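Local coordinates for protein putative O-GlcNAcase nagJ (Clostridium perfringens, PDB 6PV5) that probably cleaves terminal N-acetylhexosamine residues from glycans as a family 84 glycoside hydrolase, with a catalytic barrel followed by a helical domain, at residues 189-194 with 198-203; 209-214 with 447-452; 512-517 with 577-582; 522-527 with 573-578. All blocks are in the same frame, centred on the assembly; numbering follows the deposited sequence.

Contact 1: residues 189-194 with 198-203; sequences RAVVEG and TPWSQE
E193 lays its carboxylate against the backbone and ring of W200. OE1 accepts the hydrogen bond from W200 N at 3.1 Å, with an N-H...O angle of 148°, the donor reaching OE1 from above the carboxylate plane. OE2 rests 3.6 Å from W200 CE3, and the carboxylate and indole planes stand 47° apart. The two side chains run alongside each other, pointing opposite ways: E193 is extended, with CG turned away from its own backbone N (chi1 -165°), which carries its oxygens across to the ring and the main-chain N of W200. A second, looser touch lies further back along the strand, where V191 CG1 meets the far end of the indole, W200 CH2, at 4.2 Å. V191 is the last but one residue of strand 188-192, the first strand of the closed eight-stranded parallel barrel of the catalytic domain, and the turn through E193 leads out to helix 202-214, so the contact closes the strand-to-helix connection of a beta-alpha-beta unit. The buried carboxylate is held from several directions, by W200 N on OE1 and, on OE2, by a salt bridge from R205 of that helix and a hydrogen bond with the hydroxyl of Y220 on the second strand. Toward solvent the packing thins: P199 is partly exposed and adds only CB, 3.7 Å from E193 OE1.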
loop_
_atom_site.group_PDB
_atom_site.type_symbol
_atom_site.label_atom_id
_atom_site.label_comp_id
_atom_site.label_asym_id
_atom_site.label_seq_id
_atom_site.Cartn_x
_atom_site.Cartn_y
_atom_site.Cartn_z
ATOM N N ARG A 189 -1.997 -6.275 -7.279
ATOM C CA ARG A 189 -1.503 -5.573 -6.101
ATOM C C ARG A 189 -1.364 -4.100 -6.474
ATOM O O ARG A 189 -0.413 -3.737 -7.147
ATOM C CB ARG A 189 -0.158 -6.157 -5.666
ATOM C CG ARG A 189 -0.203 -7.650 -5.382
ATOM C CD ARG A 189 1.152 -8.338 -5.316
ATOM N NE ARG A 189 2.006 -7.946 -6.438
ATOM C CZ ARG A 189 1.941 -8.459 -7.668
ATOM N NH1 ARG A 189 1.043 -9.393 -7.964
ATOM N NH2 ARG A 189 2.778 -8.030 -8.600
ATOM N N ALA A 190 -2.356 -3.281 -6.097
ATOM C CA ALA A 190 -2.514 -1.970 -6.700
ATOM C C ALA A 190 -2.570 -0.889 -5.620
ATOM O O ALA A 190 -2.798 -1.156 -4.436
ATOM C CB ALA A 190 -3.796 -1.940 -7.496
ATOM N N VAL A 191 -2.404 0.348 -6.080
ATOM C CA VAL A 191 -2.778 1.533 -5.335
ATOM C C VAL A 191 -3.788 2.261 -6.203
ATOM O O VAL A 191 -3.581 2.351 -7.407
ATOM C CB VAL A 191 -1.532 2.391 -5.029
ATOM C CG1 VAL A 191 -1.860 3.716 -4.351
ATOM C CG2 VAL A 191 -0.507 1.613 -4.225
ATOM N N VAL A 192 -4.888 2.737 -5.598
ATOM C CA VAL A 192 -5.844 3.580 -6.304
ATOM C C VAL A 192 -5.691 5.001 -5.769
ATOM O O VAL A 192 -5.628 5.200 -4.564
ATOM C CB VAL A 192 -7.305 3.087 -6.186
ATOM C CG1 VAL A 192 -7.760 2.912 -4.726
ATOM C CG2 VAL A 192 -8.269 3.986 -6.977
ATOM N N GLU A 193 -5.622 5.984 -6.668
ATOM C CA GLU A 193 -5.797 7.369 -6.260
ATOM C C GLU A 193 -7.280 7.649 -6.027
ATOM O O GLU A 193 -7.941 8.283 -6.843
ATOM C CB GLU A 193 -5.151 8.317 -7.276
ATOM C CG GLU A 193 -4.989 9.733 -6.733
ATOM C CD GLU A 193 -4.126 10.724 -7.510
ATOM O OE1 GLU A 193 -4.427 11.917 -7.438
ATOM O OE2 GLU A 193 -3.143 10.304 -8.152
ATOM N N GLY A 194 -7.803 7.212 -4.879
ATOM C CA GLY A 194 -9.234 7.306 -4.665
ATOM C C GLY A 194 -9.642 8.173 -3.473
ATOM O O GLY A 194 -10.773 8.074 -3.025
ATOM N N THR A 198 -7.055 17.473 -2.477
ATOM C CA THR A 198 -6.073 17.839 -3.481
ATOM C C THR A 198 -5.406 16.594 -4.063
ATOM O O THR A 198 -4.881 15.755 -3.322
ATOM C CB THR A 198 -5.013 18.774 -2.884
ATOM O OG1 THR A 198 -5.706 19.934 -2.424
ATOM C CG2 THR A 198 -3.933 19.147 -3.876
ATOM N N PRO A 199 -5.364 16.467 -5.411
ATOM C CA PRO A 199 -4.750 15.309 -6.057
ATOM C C PRO A 199 -3.237 15.282 -5.902
ATOM O O PRO A 199 -2.613 16.291 -5.604
ATOM C CB PRO A 199 -5.070 15.531 -7.545
ATOM C CG PRO A 199 -5.226 17.033 -7.662
ATOM C CD PRO A 199 -5.938 17.419 -6.385
ATOM N N TRP A 200 -2.659 14.107 -6.128
ATOM C CA TRP A 200 -1.225 14.025 -6.283
ATOM C C TRP A 200 -0.830 14.813 -7.526
ATOM O O TRP A 200 -1.586 14.868 -8.499
ATOM C CB TRP A 200 -0.776 12.569 -6.392
ATOM C CG TRP A 200 -0.893 11.793 -5.117
ATOM C CD1 TRP A 200 -1.108 12.273 -3.856
ATOM C CD2 TRP A 200 -0.764 10.369 -4.988
ATOM N NE1 TRP A 200 -1.116 11.249 -2.946
ATOM C CE2 TRP A 200 -0.897 10.066 -3.612
ATOM C CE3 TRP A 200 -0.562 9.325 -5.897
ATOM C CZ2 TRP A 200 -0.837 8.755 -3.141
ATOM C CZ3 TRP A 200 -0.493 8.032 -5.424
ATOM C CH2 TRP A 200 -0.625 7.753 -4.060
ATOM N N SER A 201 0.332 15.456 -7.430
ATOM C CA SER A 201 0.953 16.148 -8.536
ATOM C C SER A 201 1.617 15.104 -9.424
ATOM O O SER A 201 1.769 13.943 -9.023
ATOM C CB SER A 201 1.982 17.133 -8.026
ATOM O OG SER A 201 3.037 16.423 -7.395
ATOM N N GLN A 202 2.065 15.569 -10.598
ATOM C CA GLN A 202 2.759 14.758 -11.579
ATOM C C GLN A 202 4.004 14.143 -10.952
ATOM O O GLN A 202 4.262 12.955 -11.139
ATOM C CB GLN A 202 3.095 15.614 -12.810
ATOM C CG GLN A 202 3.695 14.820 -13.967
ATOM C CD GLN A 202 2.726 13.903 -14.687
ATOM O OE1 GLN A 202 1.519 13.874 -14.412
ATOM N NE2 GLN A 202 3.261 13.118 -15.616
ATOM N N GLU A 203 4.796 14.958 -10.233
ATOM C CA GLU A 203 6.008 14.449 -9.602
ATOM C C GLU A 203 5.657 13.356 -8.585
ATOM O O GLU A 203 6.337 12.336 -8.517
ATOM C CB GLU A 203 6.835 15.574 -8.962
#

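Contact 2: residues 209-214 with 447-452; sequences IKMYGE and ISTLTG
S448 O is gripped twice, by T451 OG1 at 2.7 Å and by G452 N at 3.0 Å, in the helix turn whose T449 and L450 face M211. The T451 hydroxyl comes in 15° from the carbonyl plane. Helices 202-214 and 446-457 follow the first and last strands of the eight-stranded parallel barrel, so they are neighbours where it closes; over these segments their axes approach to 10.9 Å at a crossing angle of -34°. Across the gap the packing is apolar, and M211 carries most of it. Its chain runs straight out from the helix, with CG turned away from the backbone N (chi1 -177°), and bends only at its last torsion. SD reaches L450 CD2 at 4.1 Å, and the bend swings the methyl CE toward T449. Y212 joins from the side: its ring carbon CE1 lies 4.4 Å from T449 CG2, approached obliquely. Both hydroxyls are engaged away from the interface: Y212 OH bonds Q208 OE1 one turn back, and T449 OG1 bonds S445 O, just ahead of its helix. With OG1 held there, T449 CG2 faces M211 CE at 4.1 Å.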
loop_
_atom_site.group_PDB
_atom_site.type_symbol
_atom_site.label_atom_id
_atom_site.label_comp_id
_atom_site.label_asym_id
_atom_site.label_seq_id
_atom_site.Cartn_x
_atom_site.Cartn_y
_atom_site.Cartn_z
ATOM N N ILE A 209 4.692 5.662 -8.775
ATOM C CA ILE A 209 4.802 4.558 -9.723
ATOM C C ILE A 209 6.148 3.849 -9.601
ATOM O O ILE A 209 6.197 2.619 -9.612
ATOM C CB ILE A 209 4.510 5.017 -11.162
ATOM C CG1 ILE A 209 3.028 5.348 -11.341
ATOM C CG2 ILE A 209 4.973 3.959 -12.161
ATOM C CD1 ILE A 209 2.746 6.242 -12.525
ATOM N N LYS A 210 7.238 4.611 -9.460
ATOM C CA LYS A 210 8.558 4.007 -9.352
ATOM C C LYS A 210 8.646 3.155 -8.089
ATOM O O LYS A 210 9.312 2.118 -8.082
ATOM C CB LYS A 210 9.665 5.069 -9.326
ATOM N N MET A 211 8.001 3.621 -7.008
ATOM C CA MET A 211 8.038 2.898 -5.748
ATOM C C MET A 211 7.288 1.569 -5.903
ATOM O O MET A 211 7.695 0.555 -5.337
ATOM C CB MET A 211 7.420 3.729 -4.612
ATOM C CG MET A 211 7.504 3.023 -3.279
ATOM S SD MET A 211 6.669 3.918 -1.928
ATOM C CE MET A 211 4.949 3.547 -2.254
ATOM N N TYR A 212 6.197 1.570 -6.677
ATOM C CA TYR A 212 5.412 0.357 -6.872
ATOM C C TYR A 212 6.228 -0.757 -7.530
ATOM O O TYR A 212 6.203 -1.899 -7.065
ATOM C CB TYR A 212 4.159 0.652 -7.689
ATOM C CG TYR A 212 3.297 1.746 -7.121
ATOM C CD1 TYR A 212 3.364 2.102 -5.778
ATOM C CD2 TYR A 212 2.386 2.415 -7.922
ATOM C CE1 TYR A 212 2.570 3.114 -5.259
ATOM C CE2 TYR A 212 1.587 3.426 -7.407
ATOM C CZ TYR A 212 1.676 3.775 -6.068
ATOM O OH TYR A 212 0.889 4.777 -5.562
ATOM N N GLY A 213 6.976 -0.405 -8.585
ATOM C CA GLY A 213 7.834 -1.348 -9.293
ATOM C C GLY A 213 8.968 -1.851 -8.414
ATOM O O GLY A 213 9.349 -3.022 -8.479
ATOM N N GLU A 214 9.480 -0.953 -7.569
ATOM C CA GLU A 214 10.532 -1.307 -6.637
ATOM C C GLU A 214 10.079 -2.418 -5.689
ATOM O O GLU A 214 10.887 -3.258 -5.285
ATOM C CB GLU A 214 10.987 -0.056 -5.883
ATOM C CG GLU A 214 12.303 -0.258 -5.151
ATOM C CD GLU A 214 13.563 -0.171 -6.002
ATOM O OE1 GLU A 214 14.661 -0.030 -5.411
ATOM O OE2 GLU A 214 13.453 -0.238 -7.247
ATOM N N ILE A 447 4.687 4.477 4.120
ATOM C CA ILE A 447 4.881 3.410 5.086
ATOM C C ILE A 447 3.750 2.387 5.006
ATOM O O ILE A 447 4.027 1.195 4.832
ATOM C CB ILE A 447 5.176 3.924 6.516
ATOM C CG1 ILE A 447 6.545 4.615 6.578
ATOM C CG2 ILE A 447 5.112 2.789 7.530
ATOM C CD1 ILE A 447 6.620 5.698 7.629
ATOM N N SER A 448 2.494 2.843 5.081
ATOM C CA SER A 448 1.369 1.928 5.052
ATOM C C SER A 448 1.322 1.194 3.713
ATOM O O SER A 448 1.172 -0.020 3.692
ATOM C CB SER A 448 0.068 2.637 5.358
ATOM O OG SER A 448 0.181 3.356 6.585
ATOM N N THR A 449 1.460 1.943 2.605
ATOM C CA THR A 449 1.429 1.387 1.262
ATOM C C THR A 449 2.451 0.255 1.088
ATOM O O THR A 449 2.156 -0.746 0.432
ATOM C CB THR A 449 1.576 2.465 0.186
ATOM O OG1 THR A 449 0.582 3.457 0.429
ATOM C CG2 THR A 449 1.325 1.919 -1.201
ATOM N N LEU A 450 3.646 0.410 1.657
ATOM C CA LEU A 450 4.669 -0.610 1.504
ATOM C C LEU A 450 4.290 -1.870 2.281
ATOM O O LEU A 450 4.624 -2.971 1.841
ATOM C CB LEU A 450 6.023 -0.085 1.989
ATOM C CG LEU A 450 6.709 0.924 1.073
ATOM C CD1 LEU A 450 7.882 1.563 1.797
ATOM C CD2 LEU A 450 7.182 0.247 -0.212
ATOM N N THR A 451 3.646 -1.717 3.451
ATOM C CA THR A 451 3.203 -2.899 4.181
ATOM C C THR A 451 2.136 -3.589 3.335
ATOM O O THR A 451 2.046 -4.816 3.344
ATOM C CB THR A 451 2.771 -2.621 5.634
ATOM O OG1 THR A 451 1.599 -1.803 5.631
ATOM C CG2 THR A 451 3.839 -1.963 6.484
ATOM N N GLY A 452 1.360 -2.778 2.607
ATOM C CA GLY A 452 0.379 -3.268 1.654
ATOM C C GLY A 452 1.027 -4.067 0.514
ATOM O O GLY A 452 0.464 -5.063 0.057
#

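Contact 3: residues 512-517 with 577-582; sequences EKWEAG and DIVNKD
W514 pushes the six-membered end of its indole against I578, with CH2 3.7 Å from the branch methyl CG2 of that residue and CZ2 3.8 Å from the same I578 CG2. I578 CB lies at the edge of the ring, in its plane, 3.9 Å from W514 CH2, and the two side chains cross at about a right angle. V579 supplies the second touch, its CG2 3.9 Å from W514 CZ3, the two side chains at a slant. The indole gets there because CG is turned away from the backbone N of W514 (chi1 176°), which throws the long ring out from helix 501-515 toward helix 548-579. Both segments belong to the all-helical region that follows the catalytic barrel, similar in sequence to the post-catalytic domain of hyaluronidases. Each helix finishes here in a Schellman motif: G517 N bonds back to W514 O at 3.0 Å with G517 at positive phi, and K581 N returns to I578 O at 3.1 Å. Past the second of these turns D582 caps the start of helix 583-601 through E585 N. The contact lies at the surface, without a hydrogen bond between the segments. W514 also meets W511 edge-to-face and touches I520 of the following loop, while I578 also touches F586 of helix 583-601.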
loop_
_atom_site.group_PDB
_atom_site.type_symbol
_atom_site.label_atom_id
_atom_site.label_comp_id
_atom_site.label_asym_id
_atom_site.label_seq_id
_atom_site.Cartn_x
_atom_site.Cartn_y
_atom_site.Cartn_z
ATOM N N GLU A 512 -6.507 1.472 37.715
ATOM C CA GLU A 512 -7.070 0.489 38.626
ATOM C C GLU A 512 -6.308 0.534 39.951
ATOM O O GLU A 512 -6.914 0.540 41.014
ATOM C CB GLU A 512 -6.974 -0.920 38.026
ATOM C CG GLU A 512 -7.975 -1.189 36.918
ATOM C CD GLU A 512 -9.326 -1.704 37.377
ATOM O OE1 GLU A 512 -9.353 -2.716 38.116
ATOM O OE2 GLU A 512 -10.353 -1.101 36.984
ATOM N N LYS A 513 -4.973 0.582 39.875
ATOM C CA LYS A 513 -4.117 0.658 41.053
ATOM C C LYS A 513 -4.325 1.976 41.799
ATOM O O LYS A 513 -4.293 2.017 43.027
ATOM C CB LYS A 513 -2.652 0.491 40.651
ATOM C CG LYS A 513 -2.307 -0.916 40.193
ATOM C CD LYS A 513 -0.883 -1.086 39.715
ATOM C CE LYS A 513 -0.689 -2.439 39.057
ATOM N NZ LYS A 513 0.733 -2.689 38.734
ATOM N N TRP A 514 -4.519 3.051 41.035
ATOM C CA TRP A 514 -4.684 4.376 41.597
ATOM C C TRP A 514 -5.953 4.388 42.436
ATOM O O TRP A 514 -5.912 4.825 43.572
ATOM C CB TRP A 514 -4.730 5.422 40.484
ATOM C CG TRP A 514 -5.001 6.820 40.947
ATOM C CD1 TRP A 514 -6.202 7.471 40.970
ATOM C CD2 TRP A 514 -4.024 7.756 41.426
ATOM N NE1 TRP A 514 -6.032 8.753 41.417
ATOM C CE2 TRP A 514 -4.712 8.951 41.725
ATOM C CE3 TRP A 514 -2.640 7.697 41.624
ATOM C CZ2 TRP A 514 -4.059 10.081 42.220
ATOM C CZ3 TRP A 514 -1.990 8.818 42.093
ATOM C CH2 TRP A 514 -2.694 9.992 42.395
ATOM N N GLU A 515 -7.055 3.865 41.886
ATOM C CA GLU A 515 -8.328 3.866 42.595
ATOM C C GLU A 515 -8.252 3.031 43.878
ATOM O O GLU A 515 -9.048 3.244 44.786
ATOM C CB GLU A 515 -9.487 3.419 41.698
ATOM C CG GLU A 515 -9.738 4.334 40.509
ATOM C CD GLU A 515 -10.257 5.731 40.808
ATOM O OE1 GLU A 515 -10.739 5.962 41.935
ATOM O OE2 GLU A 515 -10.189 6.590 39.902
ATOM N N ALA A 516 -7.275 2.115 43.954
ATOM C CA ALA A 516 -7.106 1.205 45.076
ATOM C C ALA A 516 -5.999 1.677 46.029
ATOM O O ALA A 516 -5.711 1.011 47.023
ATOM C CB ALA A 516 -6.838 -0.187 44.553
ATOM N N GLY A 517 -5.369 2.823 45.723
ATOM C CA GLY A 517 -4.294 3.360 46.548
ATOM C C GLY A 517 -3.048 2.477 46.574
ATOM O O GLY A 517 -2.284 2.512 47.531
ATOM N N ASP A 577 2.611 14.506 43.114
ATOM C CA ASP A 577 2.255 15.518 44.097
ATOM C C ASP A 577 1.138 15.020 45.008
ATOM O O ASP A 577 1.159 15.303 46.206
ATOM C CB ASP A 577 1.833 16.843 43.454
ATOM C CG ASP A 577 2.925 17.476 42.612
ATOM O OD1 ASP A 577 2.593 18.295 41.720
ATOM O OD2 ASP A 577 4.099 17.134 42.842
ATOM N N ILE A 578 0.158 14.307 44.432
ATOM C CA ILE A 578 -0.987 13.817 45.181
ATOM C C ILE A 578 -0.535 12.712 46.135
ATOM O O ILE A 578 -0.952 12.693 47.291
ATOM C CB ILE A 578 -2.117 13.387 44.227
ATOM C CG1 ILE A 578 -2.646 14.595 43.447
ATOM C CG2 ILE A 578 -3.229 12.647 44.966
ATOM C CD1 ILE A 578 -3.536 14.255 42.272
ATOM N N VAL A 579 0.335 11.816 45.653
ATOM C CA VAL A 579 0.905 10.757 46.475
ATOM C C VAL A 579 1.705 11.370 47.632
ATOM O O VAL A 579 1.592 10.902 48.757
ATOM C CB VAL A 579 1.734 9.760 45.636
ATOM C CG1 VAL A 579 2.716 8.942 46.470
ATOM C CG2 VAL A 579 0.843 8.831 44.818
ATOM N N ASN A 580 2.502 12.414 47.356
ATOM C CA ASN A 580 3.331 13.080 48.354
ATOM C C ASN A 580 2.497 13.986 49.269
ATOM O O ASN A 580 3.034 14.541 50.225
ATOM C CB ASN A 580 4.439 13.939 47.732
ATOM C CG ASN A 580 5.403 13.194 46.834
ATOM O OD1 ASN A 580 5.677 12.015 47.042
ATOM N ND2 ASN A 580 5.923 13.881 45.825
ATOM N N LYS A 581 1.201 14.160 48.966
ATOM C CA LYS A 581 0.300 15.044 49.701
ATOM C C LYS A 581 0.908 16.445 49.832
ATOM O O LYS A 581 0.899 17.039 50.911
ATOM C CB LYS A 581 -0.117 14.425 51.042
ATOM N N ASP A 582 1.406 16.972 48.702
ATOM C CA ASP A 582 2.153 18.218 48.624
ATOM C C ASP A 582 1.279 19.284 47.965
ATOM O O ASP A 582 1.451 19.598 46.787
ATOM C CB ASP A 582 3.484 17.990 47.894
ATOM C CG ASP A 582 4.436 19.181 47.884
ATOM O OD1 ASP A 582 3.954 20.335 47.795
ATOM O OD2 ASP A 582 5.665 18.944 47.952
#

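Contact 4: residues 522-527 with 573-578; sequences LELSNL and EILQDI
L524 divides its two methyls between neighbouring residues of the opposing helix. CD2 meets L575 CD1 at 4.1 Å, methyl against methyl, the leucines crossing at a slant. CD1 lies 3.9 Å from Q576 CG, touching the aliphatic stem of the glutamine rather than its amide; these two side chains pass alongside each other, pointing opposite ways. The fork of L524 is set by its first torsion: CG lies beside the backbone N (chi1 -76°), and from there the methyls open onto the other helix. L575 and Q576 are adjacent, so L524 sits against the join between one buried apolar residue and one partly exposed amphipathic residue, and the interior side of the contact is leucine packing while the outer side is the glutamine stem. No hydrogen bond spans the pair; the backbone bonds stay within each helix, as in N526 N to L522 O at 2.9 Å and D577 N to E573 O at 2.8 Å. Around the pair, L510 of helix 501-515 and I572 touch L524, while W514 and F615 touch L575. The contact joins helices 521-544 and 548-579, successive in the chain and running in broadly opposite directions, within the helical domain that follows the barrel in the chain, where helix 501-515 packs against both helices and helix 612-619 adds F615 to their shared core.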
loop_
_atom_site.group_PDB
_atom_site.type_symbol
_atom_site.label_atom_id
_atom_site.label_comp_id
_atom_site.label_asym_id
_atom_site.label_seq_id
_atom_site.Cartn_x
_atom_site.Cartn_y
_atom_site.Cartn_z
ATOM N N LEU A 522 6.234 1.787 39.080
ATOM C CA LEU A 522 6.703 1.125 37.875
ATOM C C LEU A 522 5.990 1.694 36.642
ATOM O O LEU A 522 6.621 1.927 35.621
ATOM C CB LEU A 522 6.467 -0.381 38.027
ATOM C CG LEU A 522 6.640 -1.192 36.746
ATOM C CD1 LEU A 522 8.104 -1.244 36.315
ATOM C CD2 LEU A 522 6.063 -2.591 36.894
ATOM N N GLU A 523 4.680 1.929 36.747
ATOM C CA GLU A 523 3.877 2.486 35.667
ATOM C C GLU A 523 4.270 3.932 35.396
ATOM O O GLU A 523 4.468 4.308 34.245
ATOM C CB GLU A 523 2.389 2.455 36.019
ATOM C CG GLU A 523 1.758 1.090 35.846
ATOM C CD GLU A 523 1.873 0.157 37.043
ATOM O OE1 GLU A 523 2.547 0.526 38.043
ATOM O OE2 GLU A 523 1.276 -0.933 36.977
ATOM N N LEU A 524 4.399 4.737 36.460
ATOM C CA LEU A 524 4.826 6.122 36.311
ATOM C C LEU A 524 6.193 6.183 35.633
ATOM O O LEU A 524 6.423 6.994 34.728
ATOM C CB LEU A 524 4.843 6.817 37.680
ATOM C CG LEU A 524 3.463 7.191 38.225
ATOM C CD1 LEU A 524 3.598 8.254 39.312
ATOM C CD2 LEU A 524 2.557 7.693 37.103
ATOM N N SER A 525 7.090 5.299 36.077
ATOM C CA SER A 525 8.412 5.175 35.491
ATOM C C SER A 525 8.311 4.820 34.008
ATOM O O SER A 525 9.003 5.415 33.199
ATOM C CB SER A 525 9.234 4.155 36.249
ATOM O OG SER A 525 10.567 4.133 35.760
ATOM N N ASN A 526 7.442 3.856 33.666
ATOM C CA ASN A 526 7.264 3.400 32.295
ATOM C C ASN A 526 6.734 4.548 31.442
ATOM O O ASN A 526 7.272 4.816 30.376
ATOM C CB ASN A 526 6.278 2.228 32.217
ATOM C CG ASN A 526 6.919 0.896 32.534
ATOM O OD1 ASN A 526 8.140 0.749 32.445
ATOM N ND2 ASN A 526 6.104 -0.088 32.880
ATOM N N LEU A 527 5.701 5.237 31.952
ATOM C CA LEU A 527 5.100 6.354 31.247
ATOM C C LEU A 527 6.114 7.475 31.056
ATOM O O LEU A 527 6.192 8.048 29.972
ATOM C CB LEU A 527 3.852 6.823 31.999
ATOM C CG LEU A 527 2.661 5.877 31.925
ATOM C CD1 LEU A 527 1.454 6.480 32.645
ATOM C CD2 LEU A 527 2.336 5.534 30.467
ATOM N N GLU A 573 3.924 14.316 37.226
ATOM C CA GLU A 573 4.283 15.146 38.368
ATOM C C GLU A 573 3.056 15.420 39.232
ATOM O O GLU A 573 3.154 15.331 40.453
ATOM C CB GLU A 573 4.902 16.468 37.925
ATOM C CG GLU A 573 6.345 16.331 37.493
ATOM C CD GLU A 573 6.900 17.648 36.969
ATOM O OE1 GLU A 573 6.150 18.660 36.943
ATOM O OE2 GLU A 573 8.080 17.667 36.585
ATOM N N ILE A 574 1.912 15.718 38.590
ATOM C CA ILE A 574 0.661 16.020 39.280
ATOM C C ILE A 574 0.251 14.808 40.110
ATOM O O ILE A 574 -0.115 14.964 41.278
ATOM C CB ILE A 574 -0.465 16.450 38.310
ATOM C CG1 ILE A 574 -0.190 17.808 37.656
ATOM C CG2 ILE A 574 -1.834 16.423 38.991
ATOM C CD1 ILE A 574 -1.091 18.124 36.462
ATOM N N LEU A 575 0.310 13.613 39.501
ATOM C CA LEU A 575 0.019 12.374 40.216
ATOM C C LEU A 575 0.964 12.207 41.416
ATOM O O LEU A 575 0.541 11.795 42.497
ATOM C CB LEU A 575 0.098 11.172 39.264
ATOM C CG LEU A 575 -1.052 11.044 38.252
ATOM C CD1 LEU A 575 -0.862 9.870 37.295
ATOM C CD2 LEU A 575 -2.406 10.929 38.949
ATOM N N GLN A 576 2.254 12.481 41.214
ATOM C CA GLN A 576 3.245 12.296 42.263
ATOM C C GLN A 576 2.986 13.254 43.425
ATOM O O GLN A 576 3.159 12.859 44.568
ATOM C CB GLN A 576 4.658 12.533 41.729
ATOM C CG GLN A 576 5.264 11.306 41.066
ATOM C CD GLN A 576 6.501 11.659 40.275
ATOM O OE1 GLN A 576 6.731 12.820 39.933
ATOM N NE2 GLN A 576 7.299 10.649 39.964
ATOM N N ASP A 577 2.611 14.506 43.114
ATOM C CA ASP A 577 2.255 15.518 44.097
ATOM C C ASP A 577 1.138 15.020 45.008
ATOM O O ASP A 577 1.159 15.303 46.206
ATOM C CB ASP A 577 1.833 16.843 43.454
ATOM C CG ASP A 577 2.925 17.476 42.612
ATOM O OD1 ASP A 577 2.593 18.295 41.720
ATOM O OD2 ASP A 577 4.099 17.134 42.842
ATOM N N ILE A 578 0.158 14.307 44.432
ATOM C CA ILE A 578 -0.987 13.817 45.181
ATOM C C ILE A 578 -0.535 12.712 46.135
ATOM O O ILE A 578 -0.952 12.693 47.291
ATOM C CB ILE A 578 -2.117 13.387 44.227
ATOM C CG1 ILE A 578 -2.646 14.595 43.447
ATOM C CG2 ILE A 578 -3.229 12.647 44.966
ATOM C CD1 ILE A 578 -3.536 14.255 42.272
#

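How the contacts relate
Contacts 1 and 2 share helix 202-214 and meet where the first strand packs against the barrel's outer helices, their centres 12 Å apart: V191 CG2 touches T449 CG2 at 3.5 Å and Y212 OH packs on W200 CZ3 at 3.5 Å; V191 also packs on Y212. Contacts 3 and 4 form a second pair with centres 9 Å apart, sharing D577 and I578 on helix 548-579. There W514 CH2 lies 3.6 Å from L575 CD2, and K513 makes a salt bridge to E523. The pairs belong to different domains; contacts 2 and 4 come no nearer than about 22 Å between closest atoms. None of the four includes D305, the predicted proton donor, which follows the fourth barrel strand.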